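Local coordinates for Lmo0794 protein (Listeria monocytogenes, PDB 3EW7) that is of unknown function but has the Rossmann fold of NAD(P)H-binding proteins and may act as an NAD(P)-dependent oxidoreductase, at residues A[83-86]-A[87-91]; A[136-139]-A[140-144]. The protein carries 3 engineered substitutions. All coordinates share one frame; numbering follows the deposited sequence.

Interactions 1 and 2 lie on two neighbouring helices, 79-90 and 131-142, of an NAD(P)-binding Rossmann-type fold, with their centres about 11 Å apart. Each is a set of contacts within a single helix, between residues about one turn apart, and the two sets touch directly. Asp84 OD1 of interaction 1 lies 2.6 Å from His140 ND1 of interaction 2, a probable hydrogen bond between the helices. Packing of aliphatic atoms accompanies it: Leu83 CD2 is 3.4 Å from Gln137 CB, and Ile87 CD1 is 3.6 Å from Leu141 CD2. Farther along, Ile87 CG2 meets His144 CG at 3.9 Å. Both helices also pack on strands of the parallel sheet.

Interaction 1. Residues A[83-86]-A[87-91]; sequences LDHL and ISVLN
Val89 lies over one face of the His85 imidazole: its CG2 is 3.9 Å from the ring centroid and 29° off the normal, a CH-pi contact. The methyl sits nearest the CE1 side of the ring, with Val89 CG2 3.5 Å from His85 CE1. At the ring's tip, His85 NE2 is hydrogen-bonded to Leu54 O, which helps fix how the imidazole is turned. The pair belongs to helix 79-90, the crossover helix of a Rossmann-type beta-alpha-beta unit between strands 64-67 and 97-101. His85 CG is anti to the backbone N (chi1 170°), and this swings the ring along the helix to the residue one turn on.

Another line of side chains covers the inner side. Leu83 CG and Ile87 CD1 approach at 3.9 Å, Leu83 resting also on Leu98 of strand 97-101 and Ile87 on Phe148. Leu86 and Leu90 both touch Leu59 of the short helix 56-59, and Leu90 also touches Leu56.

His85 O takes two bonds. Val89 N donates the regular helical one at 3.0 Å, while Ser88 OG, placed between its own backbone N and carbonyl carbon, folds back and donates a second at 3.1 Å, tilted 25° from the carbonyl plane.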
loop_
_atom_site.group_PDB
_atom_site.type_symbol
_atom_site.label_atom_id
_atom_site.label_comp_id
_atom_site.label_asym_id
_atom_site.label_seq_id
_atom_site.Cartn_x
_atom_site.Cartn_y
_atom_site.Cartn_z
ATOM N N LEU A 83 -7.700 -6.555 -3.501
ATOM C CA LEU A 83 -6.853 -7.177 -2.505
ATOM C C LEU A 83 -6.973 -8.685 -2.662
ATOM O O LEU A 83 -5.982 -9.411 -2.567
ATOM C CB LEU A 83 -7.263 -6.754 -1.090
ATOM C CG LEU A 83 -6.468 -7.401 0.057
ATOM C CD1 LEU A 83 -4.968 -7.232 -0.183
ATOM C CD2 LEU A 83 -6.878 -6.776 1.386
ATOM N N ASP A 84 -8.190 -9.159 -2.912
ATOM C CA ASP A 84 -8.400 -10.585 -3.085
ATOM C C ASP A 84 -7.467 -11.085 -4.177
ATOM O O ASP A 84 -6.851 -12.143 -4.027
ATOM C CB ASP A 84 -9.855 -10.889 -3.441
ATOM C CG ASP A 84 -10.778 -10.863 -2.223
ATOM O OD1 ASP A 84 -10.291 -10.766 -1.075
ATOM O OD2 ASP A 84 -12.011 -10.948 -2.413
ATOM N N HIS A 85 -7.343 -10.320 -5.263
ATOM C CA HIS A 85 -6.460 -10.705 -6.356
ATOM C C HIS A 85 -5.020 -10.867 -5.869
ATOM O O HIS A 85 -4.367 -11.867 -6.164
ATOM C CB HIS A 85 -6.496 -9.668 -7.475
ATOM C CG HIS A 85 -5.447 -9.881 -8.524
ATOM N ND1 HIS A 85 -5.448 -10.971 -9.370
ATOM C CD2 HIS A 85 -4.344 -9.162 -8.843
ATOM C CE1 HIS A 85 -4.389 -10.914 -10.161
ATOM N NE2 HIS A 85 -3.702 -9.826 -9.861
ATOM N N LEU A 86 -4.527 -9.880 -5.127
ATOM C CA LEU A 86 -3.165 -9.928 -4.615
ATOM C C LEU A 86 -2.972 -11.106 -3.673
ATOM O O LEU A 86 -1.921 -11.748 -3.682
ATOM C CB LEU A 86 -2.817 -8.619 -3.897
ATOM C CG LEU A 86 -2.739 -7.376 -4.793
ATOM C CD1 LEU A 86 -2.384 -6.152 -3.968
ATOM C CD2 LEU A 86 -1.690 -7.595 -5.873
ATOM N N ILE A 87 -3.994 -11.390 -2.870
ATOM C CA ILE A 87 -3.938 -12.493 -1.927
ATOM C C ILE A 87 -3.741 -13.823 -2.648
ATOM O O ILE A 87 -2.891 -14.616 -2.250
ATOM C CB ILE A 87 -5.219 -12.546 -1.059
ATOM C CG1 ILE A 87 -5.116 -11.501 0.055
ATOM C CG2 ILE A 87 -5.429 -13.960 -0.483
ATOM C CD1 ILE A 87 -6.429 -11.219 0.762
ATOM N N SER A 88 -4.497 -14.072 -3.710
ATOM C CA SER A 88 -4.339 -15.344 -4.420
ATOM C C SER A 88 -2.992 -15.402 -5.153
ATOM O O SER A 88 -2.331 -16.446 -5.201
ATOM C CB SER A 88 -5.488 -15.570 -5.416
ATOM O OG SER A 88 -5.358 -14.746 -6.564
ATOM N N VAL A 89 -2.587 -14.275 -5.718
ATOM C CA VAL A 89 -1.337 -14.202 -6.441
ATOM C C VAL A 89 -0.154 -14.370 -5.493
ATOM O O VAL A 89 0.866 -14.962 -5.849
ATOM C CB VAL A 89 -1.231 -12.853 -7.183
ATOM C CG1 VAL A 89 0.213 -12.533 -7.515
ATOM C CG2 VAL A 89 -2.055 -12.910 -8.450
ATOM N N LEU A 90 -0.302 -13.858 -4.278
ATOM C CA LEU A 90 0.767 -13.925 -3.283
ATOM C C LEU A 90 0.787 -15.193 -2.434
ATOM O O LEU A 90 1.755 -15.444 -1.717
ATOM C CB LEU A 90 0.669 -12.718 -2.345
ATOM C CG LEU A 90 1.722 -11.611 -2.374
ATOM C CD1 LEU A 90 2.813 -11.948 -3.367
ATOM C CD2 LEU A 90 1.056 -10.295 -2.730
ATOM N N ASN A 91 -0.274 -15.990 -2.514
ATOM C CA ASN A 91 -0.377 -17.200 -1.710
ATOM C C ASN A 91 0.818 -18.155 -1.747
ATOM O O ASN A 91 1.462 -18.307 -2.784
ATOM C CB ASN A 91 -1.626 -17.972 -2.093
ATOM C CG ASN A 91 -1.921 -19.088 -1.123
ATOM O OD1 ASN A 91 -2.326 -18.836 0.016
ATOM N ND2 ASN A 91 -1.700 -20.329 -1.553
#

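Interaction 2. Residues A[136-139]-A[140-144]; sequences KQLE and HLKSH. Engineered in segment 140-144: Lys142 (natural residue Arg).
His140 packs against Lys136 and Gln137, about one turn earlier in helix 131-142. Its CB is 3.4 Å from Gln137 O. With CG anti to the carbonyl carbon (chi1 -74°), the ring heads back along the helix to Lys136, whose carbonyl oxygen lies 3.5 Å from His140 CG and also close to CD2; that same Lys136 O accepts the helical bond from His140 N. Farther out along the same edge, NE2 comes within 4.1 Å of Lys136 CD, the two side chains passing at a slant. The other nitrogen, ND1, turns to Asp84 of the adjacent helix, so the imidazole is held at one nitrogen and flanked by aliphatic chain at the other.

The Lys136 chain, bent at chi2 and chi4, carries NZ to Glu139 OE1, a 3.0 Å salt bridge on the exposed side of the helix.

Lys142, an engineered residue, runs beside Leu138 in the same direction, its NZ 3.8 Å from Leu138 CG. Toward strand 150-154, Leu138 CD1 and Leu141 CD1 meet at 4.2 Å, and both side chains also touch Tyr152 of that strand.

Farther along, Ser143 OG bonds to Glu139 O at 2.9 Å, and His144 ND1 donates a hydrogen bond to His140 O, which lies near its ring plane. Apolar residues facing the strands and charged ones outward are what is expected of an amphipathic helix covering the parallel sheet of a Rossmann-type fold.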
loop_
_atom_site.group_PDB
_atom_site.type_symbol
_atom_site.label_atom_id
_atom_site.label_comp_id
_atom_site.label_asym_id
_atom_site.label_seq_id
_atom_site.Cartn_x
_atom_site.Cartn_y
_atom_site.Cartn_z
ATOM N N LYS A 136 -13.923 -6.194 5.633
ATOM C CA LYS A 136 -13.964 -7.303 4.693
ATOM C C LYS A 136 -12.558 -7.775 4.336
ATOM O O LYS A 136 -12.259 -8.970 4.411
ATOM C CB LYS A 136 -14.701 -6.889 3.425
ATOM C CG LYS A 136 -16.158 -7.274 3.424
ATOM C CD LYS A 136 -16.391 -8.525 2.592
ATOM C CE LYS A 136 -17.714 -9.195 2.956
ATOM N NZ LYS A 136 -17.637 -9.956 4.247
ATOM N N GLN A 137 -11.703 -6.834 3.941
ATOM C CA GLN A 137 -10.329 -7.156 3.582
ATOM C C GLN A 137 -9.689 -7.919 4.733
ATOM O O GLN A 137 -9.045 -8.951 4.530
ATOM C CB GLN A 137 -9.538 -5.879 3.308
ATOM C CG GLN A 137 -10.085 -5.045 2.159
ATOM C CD GLN A 137 -9.312 -3.759 1.954
ATOM O OE1 GLN A 137 -9.109 -2.988 2.891
ATOM N NE2 GLN A 137 -8.878 -3.518 0.726
ATOM N N LEU A 138 -9.889 -7.410 5.945
ATOM C CA LEU A 138 -9.342 -8.024 7.151
ATOM C C LEU A 138 -9.876 -9.441 7.387
ATOM O O LEU A 138 -9.144 -10.316 7.838
ATOM C CB LEU A 138 -9.643 -7.126 8.361
ATOM C CG LEU A 138 -8.478 -6.364 9.014
ATOM C CD1 LEU A 138 -7.564 -5.769 7.960
ATOM C CD2 LEU A 138 -9.029 -5.278 9.937
ATOM N N GLU A 139 -11.151 -9.663 7.082
ATOM C CA GLU A 139 -11.753 -10.978 7.255
ATOM C C GLU A 139 -11.116 -11.911 6.252
ATOM O O GLU A 139 -10.853 -13.077 6.559
ATOM C CB GLU A 139 -13.257 -10.931 7.002
ATOM C CG GLU A 139 -14.105 -10.551 8.206
ATOM C CD GLU A 139 -15.429 -9.881 7.810
ATOM O OE1 GLU A 139 -16.015 -10.280 6.770
ATOM O OE2 GLU A 139 -15.885 -8.964 8.540
ATOM N N HIS A 140 -10.878 -11.390 5.048
ATOM C CA HIS A 140 -10.271 -12.168 3.970
ATOM C C HIS A 140 -8.806 -12.414 4.247
ATOM O O HIS A 140 -8.272 -13.472 3.914
ATOM C CB HIS A 140 -10.422 -11.460 2.622
ATOM C CG HIS A 140 -11.808 -11.518 2.060
ATOM N ND1 HIS A 140 -12.075 -11.326 0.721
ATOM C CD2 HIS A 140 -13.003 -11.750 2.653
ATOM C CE1 HIS A 140 -13.375 -11.444 0.513
ATOM N NE2 HIS A 140 -13.960 -11.701 1.670
ATOM N N LEU A 141 -8.146 -11.434 4.848
ATOM C CA LEU A 141 -6.747 -11.596 5.175
ATOM C C LEU A 141 -6.610 -12.682 6.229
ATOM O O LEU A 141 -5.741 -13.538 6.133
ATOM C CB LEU A 141 -6.164 -10.281 5.672
ATOM C CG LEU A 141 -5.823 -9.327 4.527
ATOM C CD1 LEU A 141 -5.417 -7.970 5.087
ATOM C CD2 LEU A 141 -4.705 -9.923 3.686
ATOM N N LYS A 142 -7.484 -12.663 7.228
ATOM C CA LYS A 142 -7.426 -13.673 8.278
ATOM C C LYS A 142 -7.676 -15.084 7.753
ATOM O O LYS A 142 -7.283 -16.067 8.390
ATOM C CB LYS A 142 -8.424 -13.347 9.393
ATOM C CG LYS A 142 -7.785 -12.613 10.564
ATOM C CD LYS A 142 -8.434 -11.258 10.830
ATOM C CE LYS A 142 -7.373 -10.211 11.164
ATOM N NZ LYS A 142 -7.939 -8.963 11.756
ATOM N N SER A 143 -8.320 -15.191 6.596
ATOM C CA SER A 143 -8.599 -16.497 6.017
ATOM C C SER A 143 -7.312 -17.079 5.469
ATOM O O SER A 143 -7.227 -18.270 5.186
ATOM C CB SER A 143 -9.631 -16.374 4.905
ATOM O OG SER A 143 -10.808 -15.775 5.402
ATOM N N HIS A 144 -6.317 -16.219 5.316
ATOM C CA HIS A 144 -5.016 -16.635 4.827
ATOM C C HIS A 144 -3.943 -16.140 5.795
ATOM O O HIS A 144 -2.823 -15.819 5.400
ATOM C CB HIS A 144 -4.770 -16.077 3.429
ATOM C CG HIS A 144 -5.793 -16.496 2.426
ATOM N ND1 HIS A 144 -7.087 -16.024 2.441
ATOM C CD2 HIS A 144 -5.720 -17.355 1.379
ATOM C CE1 HIS A 144 -7.768 -16.570 1.446
ATOM N NE2 HIS A 144 -6.960 -17.382 0.787
#